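Local coordinates for tudor and KH domain-containing protein homolog (Drosophila melanogaster, PDB 5YGB), which probably recruits Piwi proteins such as AGO3 and Piwi to the piRNA biogenesis machinery of the nuage, binding the Piwi N terminus through its Tudor domain, at residues A[7-12]-A[192-197]; A[152-157]-A[203-208]; A[19-24]-A[28-33]; A[61-66]-A[93-98]. The protein carries 1 engineered substitution. All blocks are in the same frame, centred on the assembly; numbering follows the deposited sequence.

Contact 1. Residues A[7-12]-A[192-197]; sequences VYVSAV and VELFDP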
loop_
_atom_site.group_PDB
_atom_site.type_symbol
_atom_site.label_atom_id
_atom_site.label_comp_id
_atom_site.label_asym_id
_atom_site.label_seq_id
_atom_site.Cartn_x
_atom_site.Cartn_y
_atom_site.Cartn_z
ATOM N N VAL A 7 3.216 -6.095 -12.615
ATOM C CA VAL A 7 2.705 -5.438 -11.409
ATOM C C VAL A 7 2.261 -4.006 -11.658
ATOM O O VAL A 7 2.641 -3.373 -12.654
ATOM C CB VAL A 7 3.764 -5.397 -10.274
ATOM C CG1 VAL A 7 4.273 -6.800 -9.924
ATOM C CG2 VAL A 7 4.911 -4.445 -10.638
ATOM N N TYR A 8 1.455 -3.500 -10.734
ATOM C CA TYR A 8 1.236 -2.064 -10.592
ATOM C C TYR A 8 1.912 -1.607 -9.320
ATOM O O TYR A 8 1.839 -2.308 -8.314
ATOM C CB TYR A 8 -0.243 -1.717 -10.463
ATOM C CG TYR A 8 -1.144 -2.117 -11.600
ATOM C CD1 TYR A 8 -0.886 -1.701 -12.902
ATOM C CD2 TYR A 8 -2.275 -2.879 -11.365
ATOM C CE1 TYR A 8 -1.717 -2.049 -13.931
ATOM C CE2 TYR A 8 -3.127 -3.232 -12.399
ATOM C CZ TYR A 8 -2.836 -2.811 -13.676
ATOM O OH TYR A 8 -3.672 -3.163 -14.711
ATOM N N VAL A 9 2.507 -0.420 -9.327
ATOM C CA VAL A 9 2.899 0.228 -8.075
ATOM C C VAL A 9 1.682 1.004 -7.567
ATOM O O VAL A 9 1.190 1.916 -8.237
ATOM C CB VAL A 9 4.109 1.139 -8.269
ATOM C CG1 VAL A 9 4.346 1.957 -7.015
ATOM C CG2 VAL A 9 5.326 0.296 -8.610
ATOM N N SER A 10 1.159 0.610 -6.409
ATOM C CA SER A 10 -0.118 1.136 -5.921
ATOM C C SER A 10 0.050 2.249 -4.890
ATOM O O SER A 10 -0.865 3.045 -4.698
ATOM C CB SER A 10 -0.978 0.011 -5.323
ATOM O OG SER A 10 -0.241 -0.783 -4.401
ATOM N N ALA A 11 1.195 2.299 -4.218
ATOM C CA ALA A 11 1.469 3.357 -3.256
ATOM C C ALA A 11 2.969 3.506 -3.116
ATOM O O ALA A 11 3.706 2.526 -3.248
ATOM C CB ALA A 11 0.818 3.051 -1.894
ATOM N N VAL A 12 3.417 4.724 -2.836
ATOM C CA VAL A 12 4.833 5.028 -2.660
ATOM C C VAL A 12 5.071 5.896 -1.441
ATOM O O VAL A 12 4.442 6.943 -1.286
ATOM C CB VAL A 12 5.403 5.767 -3.884
ATOM C CG1 VAL A 12 6.808 6.302 -3.591
ATOM C CG2 VAL A 12 5.404 4.877 -5.130
ATOM N N VAL A 192 13.298 -5.469 -5.307
ATOM C CA VAL A 192 12.923 -5.757 -6.683
ATOM C C VAL A 192 13.648 -4.892 -7.696
ATOM O O VAL A 192 14.080 -3.774 -7.398
ATOM C CB VAL A 192 11.392 -5.580 -6.914
ATOM C CG1 VAL A 192 10.613 -6.595 -6.093
ATOM C CG2 VAL A 192 10.929 -4.142 -6.611
ATOM N N GLU A 193 13.774 -5.451 -8.893
ATOM C CA GLU A 193 14.054 -4.691 -10.103
ATOM C C GLU A 193 12.720 -4.320 -10.737
ATOM O O GLU A 193 11.778 -5.106 -10.699
ATOM C CB GLU A 193 14.874 -5.512 -11.092
ATOM C CG GLU A 193 16.253 -5.862 -10.611
ATOM C CD GLU A 193 17.126 -6.429 -11.713
ATOM O OE1 GLU A 193 16.589 -6.785 -12.787
ATOM O OE2 GLU A 193 18.355 -6.512 -11.500
ATOM N N LEU A 194 12.632 -3.142 -11.326
ATOM C CA LEU A 194 11.417 -2.716 -11.997
ATOM C C LEU A 194 11.764 -2.186 -13.352
ATOM O O LEU A 194 12.715 -1.422 -13.494
ATOM C CB LEU A 194 10.694 -1.606 -11.237
ATOM C CG LEU A 194 10.052 -1.845 -9.883
ATOM C CD1 LEU A 194 9.482 -0.540 -9.370
ATOM C CD2 LEU A 194 8.969 -2.906 -10.015
ATOM N N PHE A 195 10.989 -2.551 -14.359
ATOM C CA PHE A 195 11.105 -1.784 -15.578
ATOM C C PHE A 195 9.781 -1.647 -16.282
ATOM O O PHE A 195 8.851 -2.426 -16.086
ATOM C CB PHE A 195 12.164 -2.369 -16.501
ATOM C CG PHE A 195 11.802 -3.671 -17.113
ATOM C CD1 PHE A 195 11.133 -3.719 -18.329
ATOM C CD2 PHE A 195 12.187 -4.863 -16.514
ATOM C CE1 PHE A 195 10.821 -4.933 -18.908
ATOM C CE2 PHE A 195 11.882 -6.078 -17.093
ATOM C CZ PHE A 195 11.202 -6.115 -18.292
ATOM N N ASP A 196 9.707 -0.601 -17.087
ATOM C CA ASP A 196 8.508 -0.241 -17.806
ATOM C C ASP A 196 8.620 -0.795 -19.224
ATOM O O ASP A 196 9.453 -0.347 -20.000
ATOM C CB ASP A 196 8.351 1.282 -17.807
ATOM C CG ASP A 196 7.073 1.741 -18.446
ATOM O OD1 ASP A 196 6.404 0.937 -19.139
ATOM O OD2 ASP A 196 6.736 2.931 -18.271
ATOM N N PRO A 197 7.778 -1.777 -19.574
ATOM C CA PRO A 197 7.878 -2.404 -20.902
ATOM C C PRO A 197 7.411 -1.526 -22.056
ATOM O O PRO A 197 7.655 -1.868 -23.214
ATOM C CB PRO A 197 6.979 -3.630 -20.768
ATOM C CG PRO A 197 5.975 -3.244 -19.732
ATOM C CD PRO A 197 6.737 -2.401 -18.739
#
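In the interior of the curled five-stranded sheet that accompanies the Tudor barrel, Leu-194 of strand 188-195 reaches across to Val-7 and Val-9 of strand 5-12. The contact is purely apolar and light, with no hydrogen bond between the two segments. The backbones stay well apart, 9.1 Å between the CA atoms of Val-7 and Leu-194, and the gap is bridged by methyl groups from both strands. Leu-194 forks between its partners: CD2 lies 4.4 Å from Val-7 CG2, while CD1 lies 4.3 Å from Val-9 CG2. Its CD1 branch continues the chain in extended form, anti to CA (chi2 177°), which extends the methyl toward Val-9. Such a meeting of non-adjacent strands fits the staphylococcal nuclease-like OB fold that, with the Tudor core, makes up an extended Tudor domain. Strand 162-171 runs between the two strands of the contact, and Val-7 shares backbone hydrogen bonding with Leu-162. Val-7 and Val-9, two residues apart on one strand, both direct their CB toward strand 188-195, and Leu-194 answers from the far strand. All three are buried. Helix 144-154 covers the same apolar cluster, placing Phe-150 against Leu-194 and Thr-154 against Val-9, while Ala-164 packs on Leu-194 from the intervening strand.

Contact 2. Residues A[152-157]-A[203-208]; sequences ELTEVA and LNIADL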
loop_
_atom_site.group_PDB
_atom_site.type_symbol
_atom_site.label_atom_id
_atom_site.label_comp_id
_atom_site.label_asym_id
_atom_site.label_seq_id
_atom_site.Cartn_x
_atom_site.Cartn_y
_atom_site.Cartn_z
ATOM N N GLU A 152 6.911 9.348 -10.634
ATOM C CA GLU A 152 6.719 9.577 -12.066
ATOM C C GLU A 152 7.032 8.342 -12.904
ATOM O O GLU A 152 6.253 7.971 -13.790
ATOM C CB GLU A 152 7.598 10.740 -12.539
ATOM C CG GLU A 152 7.211 12.102 -11.981
ATOM C CD GLU A 152 8.152 13.207 -12.443
ATOM O OE1 GLU A 152 9.059 13.587 -11.668
ATOM O OE2 GLU A 152 7.986 13.692 -13.582
ATOM N N LEU A 153 8.175 7.715 -12.647
ATOM C CA LEU A 153 8.583 6.563 -13.440
ATOM C C LEU A 153 7.641 5.373 -13.232
ATOM O O LEU A 153 7.397 4.585 -14.151
ATOM C CB LEU A 153 10.014 6.157 -13.099
ATOM C CG LEU A 153 11.098 7.169 -13.494
ATOM C CD1 LEU A 153 12.469 6.719 -12.995
ATOM C CD2 LEU A 153 11.109 7.388 -15.005
ATOM N N THR A 154 7.102 5.245 -12.025
ATOM C CA THR A 154 6.181 4.147 -11.748
ATOM C C THR A 154 4.732 4.505 -12.061
ATOM O O THR A 154 3.884 3.618 -12.106
ATOM C CB THR A 154 6.250 3.693 -10.273
ATOM O OG1 THR A 154 5.901 4.780 -9.407
ATOM C CG2 THR A 154 7.639 3.176 -9.919
ATOM N N GLU A 155 4.464 5.795 -12.284
ATOM C CA GLU A 155 3.107 6.343 -12.384
ATOM C C GLU A 155 2.185 5.735 -11.328
ATOM O O GLU A 155 1.094 5.226 -11.629
ATOM C CB GLU A 155 2.520 6.140 -13.782
ATOM C CG GLU A 155 1.534 7.249 -14.148
ATOM C CD GLU A 155 0.755 6.978 -15.418
ATOM O OE1 GLU A 155 1.163 6.094 -16.202
ATOM O OE2 GLU A 155 -0.270 7.661 -15.629
ATOM N N VAL A 156 2.634 5.826 -10.083
ATOM C CA VAL A 156 1.947 5.231 -8.956
ATOM C C VAL A 156 0.457 5.561 -8.964
ATOM O O VAL A 156 0.062 6.706 -9.211
ATOM C CB VAL A 156 2.587 5.684 -7.618
ATOM C CG1 VAL A 156 2.730 7.197 -7.555
ATOM C CG2 VAL A 156 1.783 5.149 -6.438
ATOM N N ALA A 157 -0.345 4.518 -8.747
ATOM C CA ALA A 157 -1.804 4.581 -8.572
ATOM C C ALA A 157 -2.585 4.821 -9.867
ATOM O O ALA A 157 -3.809 4.967 -9.823
ATOM C CB ALA A 157 -2.177 5.649 -7.520
ATOM N N LEU A 203 16.933 0.294 -20.037
ATOM C CA LEU A 203 17.364 0.446 -18.651
ATOM C C LEU A 203 16.194 0.246 -17.708
ATOM O O LEU A 203 15.072 0.667 -18.006
ATOM C CB LEU A 203 17.965 1.834 -18.419
ATOM C CG LEU A 203 19.452 2.099 -18.696
ATOM C CD1 LEU A 203 19.864 1.670 -20.091
ATOM C CD2 LEU A 203 19.740 3.581 -18.478
ATOM N N ASN A 204 16.451 -0.371 -16.567
ATOM C CA ASN A 204 15.407 -0.493 -15.560
ATOM C C ASN A 204 15.341 0.785 -14.719
ATOM O O ASN A 204 16.153 1.697 -14.904
ATOM C CB ASN A 204 15.618 -1.745 -14.698
ATOM C CG ASN A 204 16.902 -1.713 -13.893
ATOM O OD1 ASN A 204 17.289 -0.685 -13.344
ATOM N ND2 ASN A 204 17.568 -2.859 -13.809
ATOM N N ILE A 205 14.378 0.858 -13.810
ATOM C CA ILE A 205 14.098 2.109 -13.119
ATOM C C ILE A 205 15.248 2.508 -12.174
ATOM O O ILE A 205 15.577 3.683 -12.074
ATOM C CB ILE A 205 12.738 2.014 -12.376
ATOM C CG1 ILE A 205 11.613 2.100 -13.414
ATOM C CG2 ILE A 205 12.592 3.122 -11.336
ATOM C CD1 ILE A 205 10.210 2.041 -12.847
ATOM N N ALA A 206 15.886 1.537 -11.524
ATOM C CA ALA A 206 17.071 1.813 -10.711
ATOM C C ALA A 206 18.162 2.474 -11.550
ATOM O O ALA A 206 18.778 3.458 -11.129
ATOM C CB ALA A 206 17.601 0.536 -10.085
ATOM N N ASP A 207 18.405 1.936 -12.742
ATOM C CA ASP A 207 19.469 2.474 -13.577
ATOM C C ASP A 207 19.093 3.840 -14.140
ATOM O O ASP A 207 19.967 4.700 -14.297
ATOM C CB ASP A 207 19.822 1.491 -14.694
ATOM C CG ASP A 207 20.629 0.306 -14.183
ATOM O OD1 ASP A 207 21.267 0.440 -13.119
ATOM O OD2 ASP A 207 20.621 -0.757 -14.833
ATOM N N LEU A 208 17.815 4.058 -14.432
ATOM C CA LEU A 208 17.361 5.387 -14.830
ATOM C C LEU A 208 17.580 6.402 -13.702
ATOM O O LEU A 208 18.064 7.510 -13.943
ATOM C CB LEU A 208 15.891 5.355 -15.239
ATOM C CG LEU A 208 15.596 4.671 -16.568
ATOM C CD1 LEU A 208 14.095 4.501 -16.748
ATOM C CD2 LEU A 208 16.185 5.476 -17.725
#
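The C-terminal turn of helix 144-154 meets the first turn of helix 205-211, with the CA atoms of Leu-153 and Ile-205 7.1 Å apart. This is helix-to-helix packing beside the curled sheet of the nuclease-like part of the extended Tudor domain, and it is made entirely by aliphatic groups.

Leu-153 and Ile-205 form the centre. Their side chains pass alongside each other in opposite directions, so that Leu-153 CD1 comes to rest 4.0 Å from Ile-205 CG2, while Ile-205 CD1 runs back past the base of the leucine to 4.1 Å from Leu-153 CB. The same Leu-153 CD1 methyl also touches Leu-208 one turn further along the second helix, lying 4.3 Å from its CB. Next along the first helix, Thr-154 presents its methyl rather than its hydroxyl: CG2 sits 4.1 Å from Ile-205 CD1, the two side chains crossing at nearly a right angle. The hydroxyl is turned between the backbone N and the carbonyl carbon (chi1 60°), from where OG1 hydrogen-bonds Phe-150 O within its own helix. Phe-150 also packs on Ile-205. Helix 144-154 ends here, Glu-155 leaving helical geometry with positive phi, and Glu-155 OE1 forms a salt bridge to Arg-160. The opposing helix begins with Asn-204 as N-cap, its OD1 accepting from Asp-207 N at 2.9 Å, with an N-H...O angle of 159°.

Contact 3. Residues A[19-24]-A[28-33]; sequences WVQLIG and KKLASM. Engineered in segment 28-33: Ala-31 (natural residue Asp).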
loop_
_atom_site.group_PDB
_atom_site.type_symbol
_atom_site.label_atom_id
_atom_site.label_comp_id
_atom_site.label_asym_id
_atom_site.label_seq_id
_atom_site.Cartn_x
_atom_site.Cartn_y
_atom_site.Cartn_z
ATOM N N TRP A 19 4.646 -0.118 -2.537
ATOM C CA TRP A 19 3.786 -1.297 -2.561
ATOM C C TRP A 19 3.416 -1.656 -3.982
ATOM O O TRP A 19 3.143 -0.778 -4.808
ATOM C CB TRP A 19 2.522 -1.059 -1.721
ATOM C CG TRP A 19 2.770 -0.995 -0.235
ATOM C CD1 TRP A 19 2.585 -2.006 0.660
ATOM C CD2 TRP A 19 3.242 0.135 0.509
ATOM N NE1 TRP A 19 2.924 -1.575 1.931
ATOM C CE2 TRP A 19 3.321 -0.264 1.865
ATOM C CE3 TRP A 19 3.600 1.448 0.175
ATOM C CZ2 TRP A 19 3.760 0.600 2.876
ATOM C CZ3 TRP A 19 4.032 2.311 1.189
ATOM C CH2 TRP A 19 4.102 1.875 2.520
ATOM N N VAL A 20 3.408 -2.952 -4.263
ATOM C CA VAL A 20 2.993 -3.439 -5.578
ATOM C C VAL A 20 1.820 -4.413 -5.483
ATOM O O VAL A 20 1.623 -5.099 -4.459
ATOM C CB VAL A 20 4.153 -4.120 -6.352
ATOM C CG1 VAL A 20 5.333 -3.182 -6.477
ATOM C CG2 VAL A 20 4.572 -5.404 -5.676
ATOM N N GLN A 21 1.051 -4.450 -6.563
ATOM C CA GLN A 21 -0.052 -5.374 -6.767
ATOM C C GLN A 21 0.258 -6.216 -7.988
ATOM O O GLN A 21 0.787 -5.695 -8.969
ATOM C CB GLN A 21 -1.354 -4.620 -7.016
ATOM C CG GLN A 21 -1.778 -3.663 -5.896
ATOM C CD GLN A 21 -2.843 -2.697 -6.357
ATOM O OE1 GLN A 21 -2.892 -2.331 -7.532
ATOM N NE2 GLN A 21 -3.699 -2.269 -5.439
ATOM N N LEU A 22 -0.105 -7.490 -7.961
ATOM C CA LEU A 22 0.041 -8.342 -9.133
ATOM C C LEU A 22 -1.082 -8.119 -10.130
ATOM O O LEU A 22 -2.256 -8.094 -9.753
ATOM C CB LEU A 22 0.052 -9.817 -8.739
ATOM C CG LEU A 22 1.195 -10.276 -7.854
ATOM C CD1 LEU A 22 1.010 -11.751 -7.548
ATOM C CD2 LEU A 22 2.486 -10.050 -8.558
ATOM N N ILE A 23 -0.718 -7.998 -11.398
ATOM C CA ILE A 23 -1.681 -7.910 -12.491
ATOM C C ILE A 23 -2.145 -9.289 -12.905
ATOM O O ILE A 23 -1.343 -10.212 -13.055
ATOM C CB ILE A 23 -1.062 -7.201 -13.700
ATOM C CG1 ILE A 23 -0.673 -5.774 -13.323
ATOM C CG2 ILE A 23 -2.023 -7.212 -14.897
ATOM C CD1 ILE A 23 0.038 -5.034 -14.429
ATOM N N GLY A 24 -3.444 -9.439 -13.120
ATOM C CA GLY A 24 -3.971 -10.691 -13.629
ATOM C C GLY A 24 -5.322 -10.967 -13.013
ATOM O O GLY A 24 -6.056 -10.021 -12.686
ATOM N N LYS A 28 -8.068 -8.196 -11.358
ATOM C CA LYS A 28 -9.451 -8.126 -11.812
ATOM C C LYS A 28 -10.396 -8.366 -10.638
ATOM O O LYS A 28 -11.398 -7.665 -10.476
ATOM C CB LYS A 28 -9.702 -9.135 -12.935
ATOM C CG LYS A 28 -8.957 -8.796 -14.231
ATOM C CD LYS A 28 -9.382 -9.682 -15.399
ATOM C CE LYS A 28 -8.978 -11.137 -15.195
ATOM N NZ LYS A 28 -9.446 -11.975 -16.338
ATOM N N LYS A 29 -10.071 -9.345 -9.797
ATOM C CA LYS A 29 -10.883 -9.621 -8.622
ATOM C C LYS A 29 -10.849 -8.444 -7.650
ATOM O O LYS A 29 -11.867 -8.111 -7.048
ATOM C CB LYS A 29 -10.413 -10.904 -7.919
ATOM C CG LYS A 29 -10.870 -12.179 -8.612
ATOM C CD LYS A 29 -10.456 -13.432 -7.854
ATOM C CE LYS A 29 -9.009 -13.799 -8.099
ATOM N NZ LYS A 29 -8.543 -14.850 -7.150
ATOM N N LEU A 30 -9.692 -7.810 -7.481
ATOM C CA LEU A 30 -9.624 -6.634 -6.612
ATOM C C LEU A 30 -10.529 -5.512 -7.121
ATOM O O LEU A 30 -11.278 -4.920 -6.338
ATOM C CB LEU A 30 -8.187 -6.121 -6.477
ATOM C CG LEU A 30 -8.037 -4.842 -5.645
ATOM C CD1 LEU A 30 -8.548 -5.016 -4.222
ATOM C CD2 LEU A 30 -6.575 -4.405 -5.647
ATOM N N ALA A 31 -10.479 -5.212 -8.418
ATOM C CA ALA A 31 -11.314 -4.147 -8.968
ATOM C C ALA A 31 -12.793 -4.460 -8.781
ATOM O O ALA A 31 -13.589 -3.576 -8.422
ATOM C CB ALA A 31 -10.992 -3.934 -10.439
ATOM N N SER A 32 -13.162 -5.721 -8.977
ATOM C CA SER A 32 -14.534 -6.153 -8.753
ATOM C C SER A 32 -14.938 -6.002 -7.292
ATOM O O SER A 32 -16.058 -5.574 -6.987
ATOM C CB SER A 32 -14.714 -7.599 -9.202
ATOM O OG SER A 32 -14.517 -7.710 -10.603
ATOM N N MET A 33 -14.027 -6.332 -6.384
ATOM C CA MET A 33 -14.311 -6.240 -4.960
ATOM C C MET A 33 -14.454 -4.796 -4.506
ATOM O O MET A 33 -15.329 -4.479 -3.691
ATOM C CB MET A 33 -13.213 -6.935 -4.162
ATOM C CG MET A 33 -13.509 -6.976 -2.659
ATOM S SD MET A 33 -12.139 -7.619 -1.681
ATOM C CE MET A 33 -10.954 -6.323 -1.920
#
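Gly-24 and Lys-28 join strand 17-22 to helix 25-41 through the opening bond of that helix: Lys-28 N donates to Gly-24 O over 3.0 Å with an N-H...O angle of 165°. Gly-24 is the N-cap, and its backbone angles would drive a CB against the preceding carbonyl oxygen, which accounts for glycine here. Its own N is hydrogen-bonded to Ser-27 OG, in the first turn of the helix.

The close-packed inner side belongs to Gln-21 and Leu-30. Their side chains cross at about a right angle, the amide end of Gln-21 lying against one leucine methyl, NE2 to CD2 3.6 Å. Leu-30 projects its CG anti to the backbone N (chi1 177°), which brings CD2 across to the glutamine. The amide nitrogen is not left to apolar company, since Gln-21 NE2 donates to Asp-97 O.

The outer side is looser. Lys-28 is exposed, and in one of its two conformers the aliphatic stem lies along the Gly-24 carbonyl, Lys-28 CG to Gly-24 O 3.5 Å, with a bend at chi3 that keeps CE near the same oxygen. Ala-31, an engineered residue replacing aspartate, is exposed and makes no contact here.

Within the fold, strand 17-22 lies between strands 5-12 and 124-128, while Leu-30 and Met-33 on the helix pack against Asp-97 in the loop after strand 89-95.

Contact 4. Residues A[61-66]-A[93-98]; sequences VAAVFK and LYFVDY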
loop_
_atom_site.group_PDB
_atom_site.type_symbol
_atom_site.label_atom_id
_atom_site.label_comp_id
_atom_site.label_asym_id
_atom_site.label_seq_id
_atom_site.Cartn_x
_atom_site.Cartn_y
_atom_site.Cartn_z
ATOM N N VAL A 61 -11.181 -4.506 8.778
ATOM C CA VAL A 61 -12.436 -3.766 8.682
ATOM C C VAL A 61 -12.670 -3.263 7.259
ATOM O O VAL A 61 -11.818 -3.438 6.373
ATOM C CB VAL A 61 -12.450 -2.567 9.669
ATOM C CG1 VAL A 61 -12.308 -3.047 11.107
ATOM C CG2 VAL A 61 -11.322 -1.588 9.344
ATOM N N ALA A 62 -13.838 -2.664 7.037
ATOM C CA ALA A 62 -14.143 -1.928 5.816
ATOM C C ALA A 62 -14.084 -0.445 6.136
ATOM O O ALA A 62 -14.598 -0.033 7.173
ATOM C CB ALA A 62 -15.520 -2.306 5.282
ATOM N N ALA A 63 -13.470 0.355 5.273
ATOM C CA ALA A 63 -13.390 1.789 5.536
ATOM C C ALA A 63 -13.532 2.589 4.273
ATOM O O ALA A 63 -13.001 2.211 3.211
ATOM C CB ALA A 63 -12.065 2.130 6.214
ATOM N N VAL A 64 -14.217 3.719 4.389
ATOM C CA VAL A 64 -14.342 4.612 3.248
ATOM C C VAL A 64 -13.241 5.658 3.326
ATOM O O VAL A 64 -12.985 6.240 4.385
ATOM C CB VAL A 64 -15.740 5.290 3.171
ATOM C CG1 VAL A 64 -16.052 6.095 4.429
ATOM C CG2 VAL A 64 -15.841 6.166 1.928
ATOM N N PHE A 65 -12.561 5.860 2.204
ATOM C CA PHE A 65 -11.579 6.921 2.092
ATOM C C PHE A 65 -12.264 8.074 1.372
ATOM O O PHE A 65 -12.595 7.968 0.192
ATOM C CB PHE A 65 -10.336 6.442 1.343
ATOM C CG PHE A 65 -9.209 7.434 1.343
ATOM C CD1 PHE A 65 -9.012 8.283 2.420
ATOM C CD2 PHE A 65 -8.335 7.506 0.269
ATOM C CE1 PHE A 65 -7.971 9.194 2.423
ATOM C CE2 PHE A 65 -7.290 8.412 0.265
ATOM C CZ PHE A 65 -7.109 9.258 1.344
ATOM N N LYS A 66 -12.488 9.173 2.087
ATOM C CA LYS A 66 -13.385 10.214 1.599
ATOM C C LYS A 66 -12.824 10.943 0.382
ATOM O O LYS A 66 -13.562 11.654 -0.303
ATOM C CB LYS A 66 -13.702 11.203 2.711
ATOM C CG LYS A 66 -15.188 11.419 2.877
ATOM C CD LYS A 66 -15.749 10.373 3.842
ATOM C CE LYS A 66 -17.240 10.139 3.617
ATOM N NZ LYS A 66 -17.529 9.642 2.237
ATOM N N LEU A 93 -5.356 3.217 10.051
ATOM C CA LEU A 93 -5.673 2.112 9.147
ATOM C C LEU A 93 -4.595 1.887 8.107
ATOM O O LEU A 93 -4.112 2.844 7.505
ATOM C CB LEU A 93 -6.988 2.380 8.423
ATOM C CG LEU A 93 -8.256 2.401 9.269
ATOM C CD1 LEU A 93 -9.440 2.681 8.373
ATOM C CD2 LEU A 93 -8.452 1.098 10.025
ATOM N N TYR A 94 -4.238 0.623 7.890
ATOM C CA TYR A 94 -3.375 0.220 6.784
ATOM C C TYR A 94 -4.267 -0.416 5.715
ATOM O O TYR A 94 -4.979 -1.385 5.991
ATOM C CB TYR A 94 -2.287 -0.746 7.282
ATOM C CG TYR A 94 -1.546 -1.444 6.167
ATOM C CD1 TYR A 94 -0.687 -0.736 5.338
ATOM C CD2 TYR A 94 -1.709 -2.810 5.936
ATOM C CE1 TYR A 94 -0.017 -1.366 4.303
ATOM C CE2 TYR A 94 -1.038 -3.445 4.909
ATOM C CZ TYR A 94 -0.206 -2.709 4.091
ATOM O OH TYR A 94 0.445 -3.341 3.044
ATOM N N PHE A 95 -4.264 0.132 4.502
ATOM C CA PHE A 95 -5.148 -0.349 3.437
ATOM C C PHE A 95 -4.485 -1.545 2.754
ATOM O O PHE A 95 -3.605 -1.395 1.910
ATOM C CB PHE A 95 -5.488 0.803 2.479
ATOM C CG PHE A 95 -6.433 1.796 3.094
ATOM C CD1 PHE A 95 -5.978 2.754 3.980
ATOM C CD2 PHE A 95 -7.789 1.715 2.855
ATOM C CE1 PHE A 95 -6.856 3.646 4.569
ATOM C CE2 PHE A 95 -8.670 2.603 3.443
ATOM C CZ PHE A 95 -8.199 3.568 4.300
ATOM N N VAL A 96 -4.916 -2.749 3.137
ATOM C CA VAL A 96 -4.181 -3.975 2.864
ATOM C C VAL A 96 -4.049 -4.300 1.374
ATOM O O VAL A 96 -3.144 -5.036 0.990
ATOM C CB VAL A 96 -4.828 -5.195 3.599
ATOM C CG1 VAL A 96 -4.833 -4.980 5.105
ATOM C CG2 VAL A 96 -6.241 -5.470 3.095
ATOM N N ASP A 97 -4.929 -3.772 0.531
ATOM C CA ASP A 97 -4.853 -4.071 -0.891
ATOM C C ASP A 97 -4.045 -3.041 -1.669
ATOM O O ASP A 97 -3.722 -3.293 -2.827
ATOM C CB ASP A 97 -6.258 -4.206 -1.480
ATOM C CG ASP A 97 -6.981 -5.396 -0.921
ATOM O OD1 ASP A 97 -6.350 -6.480 -0.836
ATOM O OD2 ASP A 97 -8.164 -5.257 -0.549
ATOM N N TYR A 98 -3.703 -1.905 -1.050
ATOM C CA TYR A 98 -3.041 -0.806 -1.776
ATOM C C TYR A 98 -1.735 -0.341 -1.151
ATOM O O TYR A 98 -0.799 0.031 -1.870
ATOM C CB TYR A 98 -4.003 0.381 -1.899
ATOM C CG TYR A 98 -5.110 0.112 -2.881
ATOM C CD1 TYR A 98 -6.242 -0.623 -2.517
ATOM C CD2 TYR A 98 -5.016 0.551 -4.189
ATOM C CE1 TYR A 98 -7.240 -0.893 -3.431
ATOM C CE2 TYR A 98 -6.006 0.299 -5.097
ATOM C CZ TYR A 98 -7.111 -0.425 -4.725
ATOM O OH TYR A 98 -8.090 -0.672 -5.659
#
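Leu-93 meets Val-61 and Ala-63 across the Tudor barrel, where the strand segments 61-65 and 93-95 cross almost perpendicularly, their axes at 88° and 9.3 Å apart at closest. The two strands are not sheet neighbours, and no hydrogen bond joins the segments, so the contact is one of buried side chains facing each other in the core of the strongly bent antiparallel sheet.

The aliphatic contacts come from the forked end of Leu-93. CD1 presses on Ala-63 CB at 3.4 Å, tighter than usual for two carbons. CD2 takes the other direction and lies 4.0 Å from Val-61 CG2, the two side chains crossing at roughly a right angle. Val-61 holds that methyl between its backbone N and carbonyl carbon (chi1 -61°, measured to CG1), bringing it within range of the leucine.

The aromatic part is looser. Phe-95 CE2 is 4.4 Å from Ala-63 CB, while Ala-63 O lies at the ring edge, near the ring plane. Although the CB of Phe-95 does not point straight across, the ring carries the contact toward the alanine.

Strand 70-81 runs between these two strands in the sheet, placing Ile-76 on Leu-93 and Tyr-72 on Phe-95, while strand 101-104 adds Ile-104 and Glu-102 from the other neighbour. Helix 25-41 reaches strand 60-65 through Tyr-41, which packs on Ala-62.

Overall arrangement
From the N terminus, strand 5-12 opens contact 1, which closes only at 192-197 and encloses contacts 3 and 4. Contact 3 is the first to close, a short loop turning strand 17-22 into helix 25-41; contact 4 follows in series within the Tudor barrel. Contact 2 starts inside the loop of contact 1 but ends beyond it, so the two cross, and they touch where Leu-194 O meets Ile-205 N. The Tudor barrel and the nuclease-like part are joined through the loop at 96-98, which ties contact 4 to contacts 1 and 3, Ser-10 OG bonding Tyr-98 O. Contacts 2 and 4, centres about 26 Å apart, lie on opposite sides of the chain's centre.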